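Side-chain contacts in cytochrome P450 (Novosphingobium aromaticivorans, PDB 3OFT), which belongs to the cytochrome P450 family and holds an iron protoporphyrin IX within its fold: residues 12-15 and 19-22; 28-33 and 303-308; 47-52 and 294-299; 243-248 and 278-283. All blocks are in the same frame, centred on the assembly; numbering follows the deposited sequence.

Interaction 1 (12-15 and 19-22); sequences VDFD and PPGV
Phe14 presses the far end of its ring against two consecutive prolines, Pro19 and Pro20, over a loop with three residues between the two segments. The closest meeting is Phe14 CZ with Pro19 CB at 3.5 Å, and CE2 reaches Pro19 CG at 3.9 Å, which makes the beta and gamma carbons of the pyrrolidine the working surface. With chi1 of -159°, the ring swings roughly opposite its own backbone nitrogen and lies alongside the chain running on to Asp15; this is what carries CZ out to Pro19. Pro20 adds a looser touch, its CD lying 4.2 Å from Phe14 CE1. Phe14 and Pro19 approach at a slant, and the contact is purely apolar: Asp15 O comes 3.2 Å from Pro19 N, but the proline nitrogen has no hydrogen to give. Beyond the prolines the chain reverses in a type II turn, closed by Val22 N donating to Pro19 O at 2.9 Å, with Gly21 at the positive phi such a turn requires. The carboxylate of Asp15 turns elsewhere, its OD2 accepting from Phe17 N and Asn45 ND2. Trp30 of helix 26-31 meets both Phe14 and Pro19, while Val12 pairs with strand 39-42 at the sheet edge.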
loop_
_atom_site.group_PDB
_atom_site.type_symbol
_atom_site.label_atom_id
_atom_site.label_comp_id
_atom_site.label_asym_id
_atom_site.label_seq_id
_atom_site.Cartn_x
_atom_site.Cartn_y
_atom_site.Cartn_z
ATOM N N VAL A 12 14.976 19.627 9.908
ATOM C CA VAL A 12 15.767 18.421 9.611
ATOM C C VAL A 12 16.079 18.405 8.122
ATOM O O VAL A 12 15.476 19.131 7.362
ATOM C CB VAL A 12 15.045 17.099 9.988
ATOM C CG1 VAL A 12 14.732 17.028 11.471
ATOM C CG2 VAL A 12 13.760 16.907 9.149
ATOM N N ASP A 13 16.997 17.556 7.689
ATOM C CA ASP A 13 17.197 17.415 6.259
ATOM C C ASP A 13 16.753 16.033 5.733
ATOM O O ASP A 13 17.016 15.672 4.569
ATOM C CB ASP A 13 18.652 17.714 5.923
ATOM C CG ASP A 13 19.593 16.684 6.491
ATOM O OD1 ASP A 13 20.790 16.683 6.105
ATOM O OD2 ASP A 13 19.148 15.879 7.339
ATOM N N PHE A 14 16.077 15.273 6.583
ATOM C CA PHE A 14 15.466 13.974 6.224
ATOM C C PHE A 14 14.872 13.894 4.811
ATOM O O PHE A 14 13.925 14.620 4.504
ATOM C CB PHE A 14 14.381 13.640 7.256
ATOM C CG PHE A 14 14.019 12.178 7.330
ATOM C CD1 PHE A 14 14.684 11.321 8.226
ATOM C CD2 PHE A 14 12.985 11.664 6.548
ATOM C CE1 PHE A 14 14.328 9.986 8.329
ATOM C CE2 PHE A 14 12.643 10.302 6.616
ATOM C CZ PHE A 14 13.309 9.472 7.545
ATOM N N ASP A 15 15.422 13.004 3.967
ATOM C CA ASP A 15 14.932 12.758 2.614
ATOM C C ASP A 15 13.990 11.550 2.629
ATOM O O ASP A 15 14.443 10.418 2.779
ATOM C CB ASP A 15 16.107 12.462 1.675
ATOM C CG ASP A 15 15.675 12.106 0.259
ATOM O OD1 ASP A 15 16.608 11.826 -0.525
ATOM O OD2 ASP A 15 14.455 12.079 -0.106
ATOM N N PRO A 19 15.599 7.505 3.358
ATOM C CA PRO A 19 15.948 7.717 4.761
ATOM C C PRO A 19 17.293 7.033 5.102
ATOM O O PRO A 19 17.601 5.955 4.574
ATOM C CB PRO A 19 14.776 7.086 5.511
ATOM C CG PRO A 19 13.617 7.147 4.526
ATOM C CD PRO A 19 14.264 6.895 3.196
ATOM N N PRO A 20 18.131 7.686 5.919
ATOM C CA PRO A 20 19.438 7.078 6.252
ATOM C C PRO A 20 19.295 5.670 6.864
ATOM O O PRO A 20 18.518 5.482 7.791
ATOM C CB PRO A 20 20.011 8.075 7.264
ATOM C CG PRO A 20 19.458 9.430 6.718
ATOM C CD PRO A 20 18.019 9.062 6.438
ATOM N N GLY A 21 20.010 4.688 6.326
ATOM C CA GLY A 21 19.886 3.308 6.820
ATOM C C GLY A 21 18.669 2.546 6.289
ATOM O O GLY A 21 18.472 1.380 6.647
ATOM N N VAL A 22 17.856 3.170 5.426
ATOM C CA VAL A 22 16.652 2.495 4.895
ATOM C C VAL A 22 16.958 1.197 4.151
ATOM O O VAL A 22 16.152 0.277 4.168
ATOM C CB VAL A 22 15.793 3.412 3.989
ATOM C CG1 VAL A 22 16.429 3.614 2.616
ATOM C CG2 VAL A 22 14.355 2.833 3.815
#

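Interaction 2 (28-33 and 303-308); sequences AAWKTL and LVYLPS
The indole of Trp30 carries Pro307 on one face and meets the ring of Tyr305 at the far end of its benzene half. Pro307 CB sits 3.9 Å from the centroid of the six-membered ring, only 19° off its normal, a CH-pi contact displaced toward the rim; next to it, Pro307 CG lies 3.6 Å from Trp30 CZ3. Tyr305 presents its edge instead: Trp30 CH2 and CZ2 lie near the plane of the phenol ring, CH2 being 3.7 Å from Tyr305 CE1. With these two carbons set at the phenol edge, a short run of ring atoms meets rather than two broad faces. The two aromatic side chains run at about a right angle.

A chi1 of -162° extends the phenol of Tyr305 away from its amide nitrogen. The hydroxyl is held by a hydrogen bond with Asn383 OD1, and the neighbouring CE1 edge meets the tryptophan. On the helical side, Thr32 OG1 donates to Ala29 O at 2.8 Å, with the hydroxyl tilted 30° from the carbonyl plane, which ties Thr32 back to Ala29.

All three touching residues are buried. Trp30 projects from helix 26-31 onto strand 303-307, where it meets two residues whose side chains emerge on the same side of that strand. Tyr26 also meets the indole, Val309 and Leu310 of helix 309-312 touch it, and Ile50 of strand 48-51 extends the apolar bed.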
loop_
_atom_site.group_PDB
_atom_site.type_symbol
_atom_site.label_atom_id
_atom_site.label_comp_id
_atom_site.label_asym_id
_atom_site.label_seq_id
_atom_site.Cartn_x
_atom_site.Cartn_y
_atom_site.Cartn_z
ATOM N N ALA A 28 13.558 0.823 11.169
ATOM C CA ALA A 28 14.523 1.521 12.006
ATOM C C ALA A 28 14.835 2.927 11.406
ATOM O O ALA A 28 14.976 3.907 12.152
ATOM C CB ALA A 28 15.800 0.689 12.123
ATOM N N ALA A 29 14.966 3.017 10.083
ATOM C CA ALA A 29 15.287 4.316 9.420
ATOM C C ALA A 29 14.273 5.433 9.739
ATOM O O ALA A 29 14.658 6.569 10.018
ATOM C CB ALA A 29 15.462 4.144 7.908
ATOM N N TRP A 30 12.985 5.109 9.676
ATOM C CA TRP A 30 11.913 6.032 10.029
ATOM C C TRP A 30 11.824 6.300 11.519
ATOM O O TRP A 30 11.608 7.441 11.946
ATOM C CB TRP A 30 10.589 5.460 9.515
ATOM C CG TRP A 30 10.365 5.892 8.115
ATOM C CD1 TRP A 30 10.594 5.171 6.951
ATOM C CD2 TRP A 30 9.933 7.185 7.716
ATOM N NE1 TRP A 30 10.297 5.968 5.852
ATOM C CE2 TRP A 30 9.884 7.201 6.296
ATOM C CE3 TRP A 30 9.568 8.344 8.428
ATOM C CZ2 TRP A 30 9.448 8.337 5.568
ATOM C CZ3 TRP A 30 9.166 9.473 7.703
ATOM C CH2 TRP A 30 9.101 9.456 6.297
ATOM N N LYS A 31 12.014 5.253 12.314
ATOM C CA LYS A 31 11.931 5.401 13.766
ATOM C C LYS A 31 12.990 6.313 14.401
ATOM O O LYS A 31 12.798 6.753 15.538
ATOM C CB LYS A 31 11.907 4.028 14.474
ATOM C CG LYS A 31 10.515 3.378 14.378
ATOM C CD LYS A 31 10.434 2.034 15.101
ATOM C CE LYS A 31 10.430 2.214 16.619
ATOM N NZ LYS A 31 9.597 1.155 17.319
ATOM N N THR A 32 14.065 6.613 13.678
ATOM C CA THR A 32 15.038 7.617 14.140
ATOM C C THR A 32 14.335 8.939 14.470
ATOM O O THR A 32 14.776 9.676 15.379
ATOM C CB THR A 32 16.124 7.918 13.114
ATOM O OG1 THR A 32 15.516 8.435 11.913
ATOM C CG2 THR A 32 16.900 6.668 12.785
ATOM N N LEU A 33 13.233 9.225 13.769
ATOM C CA LEU A 33 12.511 10.475 13.984
ATOM C C LEU A 33 11.769 10.553 15.318
ATOM O O LEU A 33 11.398 11.631 15.748
ATOM C CB LEU A 33 11.522 10.778 12.828
ATOM C CG LEU A 33 12.099 11.150 11.458
ATOM C CD1 LEU A 33 10.931 11.418 10.481
ATOM C CD2 LEU A 33 12.987 12.395 11.571
ATOM N N LEU A 303 3.050 21.679 2.440
ATOM C CA LEU A 303 2.871 20.207 2.327
ATOM C C LEU A 303 3.243 19.493 3.627
ATOM O O LEU A 303 4.138 19.938 4.355
ATOM C CB LEU A 303 3.723 19.642 1.186
ATOM C CG LEU A 303 3.203 19.557 -0.264
ATOM C CD1 LEU A 303 2.053 20.490 -0.601
ATOM C CD2 LEU A 303 4.359 19.603 -1.289
ATOM N N VAL A 304 2.534 18.397 3.901
ATOM C CA VAL A 304 2.715 17.593 5.107
ATOM C C VAL A 304 2.854 16.118 4.701
ATOM O O VAL A 304 2.034 15.620 3.915
ATOM C CB VAL A 304 1.490 17.698 6.053
ATOM C CG1 VAL A 304 1.796 16.970 7.364
ATOM C CG2 VAL A 304 1.096 19.179 6.280
ATOM N N TYR A 305 3.885 15.445 5.203
ATOM C CA TYR A 305 4.112 14.028 4.867
ATOM C C TYR A 305 3.813 13.194 6.112
ATOM O O TYR A 305 4.279 13.531 7.223
ATOM C CB TYR A 305 5.564 13.823 4.444
ATOM C CG TYR A 305 5.836 12.547 3.678
ATOM C CD1 TYR A 305 6.552 11.512 4.266
ATOM C CD2 TYR A 305 5.342 12.374 2.378
ATOM C CE1 TYR A 305 6.826 10.344 3.553
ATOM C CE2 TYR A 305 5.596 11.202 1.666
ATOM C CZ TYR A 305 6.334 10.202 2.271
ATOM O OH TYR A 305 6.615 9.049 1.577
ATOM N N LEU A 306 3.051 12.119 5.924
ATOM C CA LEU A 306 2.513 11.318 7.021
ATOM C C LEU A 306 2.909 9.852 6.868
ATOM O O LEU A 306 2.319 9.149 6.054
ATOM C CB LEU A 306 0.980 11.411 7.029
ATOM C CG LEU A 306 0.370 12.801 7.039
ATOM C CD1 LEU A 306 -1.140 12.688 6.999
ATOM C CD2 LEU A 306 0.811 13.599 8.294
ATOM N N PRO A 307 3.872 9.378 7.679
ATOM C CA PRO A 307 4.287 7.999 7.623
ATOM C C PRO A 307 3.496 7.126 8.580
ATOM O O PRO A 307 3.564 7.311 9.783
ATOM C CB PRO A 307 5.753 8.058 8.020
ATOM C CG PRO A 307 5.834 9.226 8.964
ATOM C CD PRO A 307 4.771 10.197 8.519
ATOM N N SER A 308 2.782 6.143 8.051
ATOM C CA SER A 308 2.003 5.249 8.929
ATOM C C SER A 308 2.864 4.500 9.960
ATOM O O SER A 308 2.381 4.258 11.068
ATOM C CB SER A 308 1.152 4.257 8.128
ATOM O OG SER A 308 1.996 3.423 7.347
#

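Interaction 3 (47-52 and 294-299); sequences GHWIAA and DGVTIR
Trp49 CG and Ile298 CG1 both lie opposite their own carbonyl carbon (chi1 near -60° in each), with Ile298 CG2 opposite the backbone N, and the two side chains run antiparallel alongside one another. Ile298 CG1 thereby comes to lie over one face of the indole, 3.9 Å from the centroid of the five-membered ring and 13° off its normal, a clear CH-pi contact. The other branch of the isoleucine shares the work, with CG2 3.9 Å from Trp49 CD1. Val296, reaching from the opposing strand, sets CG2 obliquely against the benzene end, 3.9 Å from Trp49 CH2. Between these two, Thr297 O passes 3.8 Å from Trp49 CZ2.

The indole N-H is hydrogen-bonded to Asp302 OD1, an oxygen that also receives Arg299 N, so one carboxylate fixes both the tryptophan ring and the chain leaving strand 296-298. Trp41 stacks edge-to-face with the same indole.

The axes of the short strands 48-51 and 296-298, which belong to different sheets, come within 10.0 Å, their N-to-C directions 119° apart. The second is one arm of the hairpin 291-298, whose Asp294 and Gly295 form a type I′ turn; such a small hairpin, inserted in sequence between two neighbouring strands of the main sheet, is a familiar element of the P450 fold.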
loop_
_atom_site.group_PDB
_atom_site.type_symbol
_atom_site.label_atom_id
_atom_site.label_comp_id
_atom_site.label_asym_id
_atom_site.label_seq_id
_atom_site.Cartn_x
_atom_site.Cartn_y
_atom_site.Cartn_z
ATOM N N GLY A 47 11.054 21.307 0.563
ATOM C CA GLY A 47 10.646 21.844 1.858
ATOM C C GLY A 47 9.221 21.445 2.224
ATOM O O GLY A 47 8.253 21.820 1.536
ATOM N N HIS A 48 9.094 20.694 3.316
ATOM C CA HIS A 48 7.784 20.139 3.720
ATOM C C HIS A 48 7.808 19.644 5.174
ATOM O O HIS A 48 8.871 19.262 5.688
ATOM C CB HIS A 48 7.362 19.014 2.748
ATOM C CG HIS A 48 8.153 17.752 2.895
ATOM N ND1 HIS A 48 9.230 17.437 2.088
ATOM C CD2 HIS A 48 8.004 16.714 3.745
ATOM C CE1 HIS A 48 9.714 16.254 2.449
ATOM N NE2 HIS A 48 9.012 15.818 3.476
ATOM N N TRP A 49 6.641 19.598 5.807
ATOM C CA TRP A 49 6.542 19.022 7.125
ATOM C C TRP A 49 6.570 17.506 7.081
ATOM O O TRP A 49 6.166 16.884 6.086
ATOM C CB TRP A 49 5.257 19.454 7.843
ATOM C CG TRP A 49 5.084 20.958 8.076
ATOM C CD1 TRP A 49 4.349 21.833 7.307
ATOM C CD2 TRP A 49 5.623 21.727 9.157
ATOM N NE1 TRP A 49 4.418 23.100 7.856
ATOM C CE2 TRP A 49 5.201 23.060 8.979
ATOM C CE3 TRP A 49 6.445 21.419 10.252
ATOM C CZ2 TRP A 49 5.525 24.081 9.894
ATOM C CZ3 TRP A 49 6.797 22.444 11.149
ATOM C CH2 TRP A 49 6.340 23.763 10.949
ATOM N N ILE A 50 7.040 16.917 8.170
ATOM C CA ILE A 50 6.926 15.470 8.372
ATOM C C ILE A 50 6.326 15.228 9.766
ATOM O O ILE A 50 6.853 15.739 10.792
ATOM C CB ILE A 50 8.279 14.706 8.285
ATOM C CG1 ILE A 50 8.970 14.872 6.927
ATOM C CG2 ILE A 50 8.044 13.226 8.628
ATOM C CD1 ILE A 50 10.485 14.420 6.872
ATOM N N ALA A 51 5.234 14.465 9.832
ATOM C CA ALA A 51 4.662 14.130 11.136
ATOM C C ALA A 51 5.534 13.013 11.723
ATOM O O ALA A 51 5.768 12.024 11.054
ATOM C CB ALA A 51 3.234 13.698 10.998
ATOM N N ALA A 52 6.020 13.191 12.958
ATOM C CA ALA A 52 7.102 12.373 13.485
ATOM C C ALA A 52 6.799 11.796 14.864
ATOM O O ALA A 52 7.702 11.406 15.594
ATOM C CB ALA A 52 8.419 13.176 13.495
ATOM N N ASP A 294 1.068 20.112 17.413
ATOM C CA ASP A 294 2.307 19.930 18.168
ATOM C C ASP A 294 3.015 21.249 18.532
ATOM O O ASP A 294 4.248 21.288 18.608
ATOM C CB ASP A 294 3.281 19.024 17.399
ATOM C CG ASP A 294 4.491 18.622 18.248
ATOM O OD1 ASP A 294 4.284 18.272 19.432
ATOM O OD2 ASP A 294 5.639 18.645 17.751
ATOM N N GLY A 295 2.247 22.325 18.704
ATOM C CA GLY A 295 2.825 23.626 19.068
ATOM C C GLY A 295 3.359 24.486 17.933
ATOM O O GLY A 295 4.044 25.492 18.172
ATOM N N VAL A 296 3.083 24.092 16.694
ATOM C CA VAL A 296 3.414 24.915 15.529
ATOM C C VAL A 296 2.158 25.055 14.678
ATOM O O VAL A 296 1.110 24.494 15.025
ATOM C CB VAL A 296 4.596 24.370 14.681
ATOM C CG1 VAL A 296 5.920 24.442 15.459
ATOM C CG2 VAL A 296 4.311 22.937 14.147
ATOM N N THR A 297 2.253 25.836 13.601
ATOM C CA THR A 297 1.144 26.055 12.686
ATOM C C THR A 297 1.596 25.675 11.288
ATOM O O THR A 297 2.518 26.276 10.712
ATOM C CB THR A 297 0.690 27.525 12.632
ATOM O OG1 THR A 297 0.273 27.938 13.934
ATOM C CG2 THR A 297 -0.481 27.723 11.638
ATOM N N ILE A 298 0.921 24.673 10.745
ATOM C CA ILE A 298 1.060 24.360 9.343
ATOM C C ILE A 298 0.229 25.421 8.612
ATOM O O ILE A 298 -0.948 25.572 8.882
ATOM C CB ILE A 298 0.538 22.926 9.052
ATOM C CG1 ILE A 298 1.385 21.898 9.815
ATOM C CG2 ILE A 298 0.534 22.670 7.531
ATOM C CD1 ILE A 298 0.774 20.518 9.935
ATOM N N ARG A 299 0.836 26.174 7.710
ATOM C CA ARG A 299 0.127 27.243 6.978
ATOM C C ARG A 299 -0.463 26.753 5.680
ATOM O O ARG A 299 0.128 25.877 5.024
ATOM C CB ARG A 299 1.104 28.387 6.638
ATOM C CG ARG A 299 1.655 29.105 7.888
ATOM C CD ARG A 299 2.452 30.366 7.506
ATOM N NE ARG A 299 1.577 31.394 6.954
ATOM C CZ ARG A 299 1.994 32.501 6.345
ATOM N NH1 ARG A 299 3.291 32.742 6.192
ATOM N NH2 ARG A 299 1.095 33.371 5.880
#

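Interaction 4 (243-248 and 278-283); sequences IGMVAL and YPTVAV. With HEM (protoporphyrin IX containing Fe), chain D; HX2 ((2R,5R)-hexane-2,5-diol), chain E.
Met245 and Tyr278 pack together where helix 221-252, which corresponds by length and position to the long central helix of the P450 fold, passes the chain leaving helix 267-277. The methionine curls alongside the tyrosine: its CE is 3.6 Å from Tyr278 CD1, and the two CB atoms, Met245 CB and Tyr278 CB, approach to 3.7 Å. Bends at chi2 (-49°) and chi3 (-41°) fold the thioether back so that the methyl lies against the phenol ring at a slant. Thr280 makes a marginal approach through its CG2, near Met245 CG.

A second shell fixes these groups. The Tyr278 hydroxyl is hydrogen-bonded to His249 ND1, the residue following 243-248 in the same helix, so the ring is tied at its far end to the helix it packs against. Phe27 meets that ring edge-to-face, and Thr280 OG1 is bonded to Gly385 O.

Further along, Val281 and Val283 line the haem pocket, and all three residues 281-283 border the diol. Val281 CG2 lies 3.8 Å from the porphyrin methyl CMB, while Val283 CG1 touches a propionate, 3.6 Å from HEM O1A. Ala282 O accepts a hydrogen bond from O1 of (2R,5R)-hexane-2,5-diol at 2.7 Å. The other hydroxyl of this diol, O2, is hydrogen-bonded at 2.8 Å to a water whose oxygen sits 2.4 Å from the haem iron.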
loop_
_atom_site.group_PDB
_atom_site.type_symbol
_atom_site.label_atom_id
_atom_site.label_comp_id
_atom_site.label_asym_id
_atom_site.label_seq_id
_atom_site.Cartn_x
_atom_site.Cartn_y
_atom_site.Cartn_z
ATOM N N ILE A 243 3.242 -8.376 1.197
ATOM C CA ILE A 243 3.498 -9.814 1.028
ATOM C C ILE A 243 4.976 -10.086 1.266
ATOM O O ILE A 243 5.325 -11.072 1.929
ATOM C CB ILE A 243 3.018 -10.374 -0.366
ATOM C CG1 ILE A 243 1.480 -10.383 -0.486
ATOM C CG2 ILE A 243 3.581 -11.787 -0.698
ATOM C CD1 ILE A 243 0.738 -11.056 0.618
ATOM N N GLY A 244 5.835 -9.217 0.721
ATOM C CA GLY A 244 7.295 -9.345 0.982
ATOM C C GLY A 244 7.644 -9.265 2.471
ATOM O O GLY A 244 8.466 -10.064 2.961
ATOM N N MET A 245 7.006 -8.336 3.200
ATOM C CA MET A 245 7.302 -8.157 4.617
ATOM C C MET A 245 6.824 -9.383 5.420
ATOM O O MET A 245 7.483 -9.822 6.381
ATOM C CB MET A 245 6.583 -6.918 5.150
ATOM C CG MET A 245 7.228 -5.585 4.769
ATOM S SD MET A 245 9.007 -5.497 5.061
ATOM C CE MET A 245 9.270 -6.304 6.611
ATOM N N VAL A 246 5.657 -9.895 5.027
ATOM C CA VAL A 246 5.109 -11.125 5.645
ATOM C C VAL A 246 6.040 -12.324 5.424
ATOM O O VAL A 246 6.327 -13.107 6.367
ATOM C CB VAL A 246 3.696 -11.406 5.146
ATOM C CG1 VAL A 246 3.286 -12.836 5.609
ATOM C CG2 VAL A 246 2.722 -10.324 5.751
ATOM N N ALA A 247 6.522 -12.473 4.201
ATOM C CA ALA A 247 7.480 -13.571 3.919
ATOM C C ALA A 247 8.801 -13.397 4.668
ATOM O O ALA A 247 9.371 -14.390 5.136
ATOM C CB ALA A 247 7.757 -13.720 2.400
ATOM N N LEU A 248 9.289 -12.160 4.724
ATOM C CA LEU A 248 10.539 -11.827 5.439
ATOM C C LEU A 248 10.372 -12.201 6.929
ATOM O O LEU A 248 11.229 -12.894 7.500
ATOM C CB LEU A 248 10.871 -10.345 5.304
ATOM C CG LEU A 248 12.047 -9.850 6.168
ATOM C CD1 LEU A 248 13.337 -10.704 5.895
ATOM C CD2 LEU A 248 12.292 -8.371 5.857
ATOM N N TYR A 278 4.100 -4.339 10.197
ATOM C CA TYR A 278 4.986 -3.945 9.056
ATOM C C TYR A 278 4.390 -2.955 8.057
ATOM O O TYR A 278 4.417 -3.223 6.834
ATOM C CB TYR A 278 5.541 -5.170 8.281
ATOM C CG TYR A 278 6.286 -6.123 9.196
ATOM C CD1 TYR A 278 7.533 -5.764 9.726
ATOM C CD2 TYR A 278 5.739 -7.353 9.550
ATOM C CE1 TYR A 278 8.243 -6.641 10.603
ATOM C CE2 TYR A 278 6.440 -8.234 10.417
ATOM C CZ TYR A 278 7.697 -7.875 10.910
ATOM O OH TYR A 278 8.422 -8.711 11.757
ATOM N N PRO A 279 3.925 -1.784 8.548
ATOM C CA PRO A 279 3.348 -0.819 7.629
ATOM C C PRO A 279 4.437 -0.043 6.891
ATOM O O PRO A 279 5.465 0.353 7.506
ATOM C CB PRO A 279 2.567 0.121 8.572
ATOM C CG PRO A 279 3.480 0.174 9.830
ATOM C CD PRO A 279 3.822 -1.331 9.956
ATOM N N THR A 280 4.231 0.218 5.606
ATOM C CA THR A 280 5.276 0.921 4.861
ATOM C C THR A 280 4.721 2.034 3.992
ATOM O O THR A 280 5.454 2.550 3.123
ATOM C CB THR A 280 6.106 -0.039 3.999
ATOM O OG1 THR A 280 5.282 -0.663 2.997
ATOM C CG2 THR A 280 6.860 -1.116 4.879
ATOM N N VAL A 281 3.436 2.362 4.198
ATOM C CA VAL A 281 2.797 3.390 3.373
ATOM C C VAL A 281 2.905 4.773 4.026
ATOM O O VAL A 281 2.666 4.910 5.230
ATOM C CB VAL A 281 1.337 3.007 2.911
ATOM C CG1 VAL A 281 0.787 4.133 2.043
ATOM C CG2 VAL A 281 1.360 1.684 2.051
ATOM N N ALA A 282 3.328 5.776 3.251
ATOM C CA ALA A 282 3.282 7.182 3.707
ATOM C C ALA A 282 2.521 7.993 2.689
ATOM O O ALA A 282 2.540 7.639 1.481
ATOM C CB ALA A 282 4.725 7.783 3.906
ATOM N N VAL A 283 1.828 9.048 3.153
ATOM C CA VAL A 283 1.019 9.875 2.259
ATOM C C VAL A 283 1.350 11.348 2.395
ATOM O O VAL A 283 1.895 11.792 3.427
ATOM C CB VAL A 283 -0.502 9.694 2.488
ATOM C CG1 VAL A 283 -0.912 8.228 2.244
ATOM C CG2 VAL A 283 -0.932 10.224 3.902
HETATM C CHA HEM D . -6.239 4.182 0.015
HETATM C CHB HEM D . -2.815 1.327 1.973
HETATM C CHC HEM D . -4.306 -2.324 -0.811
HETATM C CHD HEM D . -6.920 0.750 -3.422
HETATM C C1A HEM D . -5.234 3.686 0.825
HETATM C C2A HEM D . -4.623 4.416 1.910
HETATM C C3A HEM D . -3.683 3.660 2.467
HETATM C C4A HEM D . -3.631 2.402 1.719
HETATM C CMA HEM D . -2.772 4.108 3.637
HETATM C CAA HEM D . -5.036 5.838 2.388
HETATM C CBA HEM D . -4.351 6.845 1.492
HETATM C CGA HEM D . -4.599 8.278 1.940
HETATM O O1A HEM D . -4.186 9.216 1.189
HETATM O O2A HEM D . -5.197 8.553 3.028
HETATM C C1B HEM D . -2.917 0.065 1.404
HETATM C C2B HEM D . -2.169 -1.103 1.792
HETATM C C3B HEM D . -2.602 -2.110 1.007
HETATM C C4B HEM D . -3.622 -1.588 0.118
HETATM C CMB HEM D . -1.106 -1.119 2.906
HETATM C CAB HEM D . -2.179 -3.578 0.910
HETATM C CBB HEM D . -1.183 -4.111 1.642
HETATM C C1C HEM D . -5.150 -1.870 -1.782
HETATM C C2C HEM D . -5.845 -2.666 -2.785
HETATM C C3C HEM D . -6.552 -1.771 -3.530
HETATM C C4C HEM D . -6.400 -0.452 -2.960
HETATM C CMC HEM D . -5.711 -4.214 -2.950
HETATM C CAC HEM D . -7.512 -1.990 -4.726
HETATM C CBC HEM D . -7.355 -2.979 -5.598
HETATM C C1D HEM D . -7.007 1.918 -2.739
HETATM C C2D HEM D . -7.778 3.069 -3.188
HETATM C C3D HEM D . -7.594 4.105 -2.095
HETATM C C4D HEM D . -6.711 3.535 -1.117
HETATM C CMD HEM D . -8.660 3.180 -4.482
HETATM C CAD HEM D . -8.250 5.516 -2.113
HETATM C CBD HEM D . -9.433 5.442 -1.132
HETATM C CGD HEM D . -9.958 6.877 -1.005
HETATM O O1D HEM D . -9.268 7.853 -1.363
HETATM O O2D HEM D . -11.061 7.080 -0.487
HETATM N NA HEM D . -4.614 2.437 0.747
HETATM N NB HEM D . -3.815 -0.296 0.420
HETATM N NC HEM D . -5.550 -0.548 -1.893
HETATM N ND HEM D . -6.380 2.237 -1.539
HETATM FE FE HEM D . -5.146 0.937 -0.521
HETATM C C1 HX2 E . 1.025 8.191 -3.310
HETATM O O1 HX2 E . 2.058 8.408 -1.103
HETATM C C2 HX2 E . 1.485 7.467 -2.037
HETATM O O2 HX2 E . -1.595 3.645 -2.603
HETATM C C3 HX2 E . 0.400 6.602 -1.390
HETATM C C4 HX2 E . -0.211 5.581 -2.366
HETATM C C5 HX2 E . -0.942 4.450 -1.630
HETATM C C6 HX2 E . -2.004 5.028 -0.672
HETATM O O HOH W 1 -3.448 1.640 -2.050
#

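From the N terminus, interaction 1 closes first, a tight loop of three residues completed before helix 26-31 begins; its Phe14 packs on Trp30 of interaction 2 and Ile50 of interaction 3. The other three nest without crossing. Interaction 2 makes the outermost loop, interaction 3 lies inside it, and interaction 4 lies within both. Strands 48-51, 303-307 and 282-287 are successive neighbours in one mixed sheet, so interactions 2, 3 and 4 all reach it, although 3 and 4 do not touch. Backbone hydrogen bonds from Trp49 to Leu303 and Tyr305 link 3 to 2, and Leu306 with Val283 links 2 to 4. Together they join the N-terminal region, sheet, hairpin and central helix.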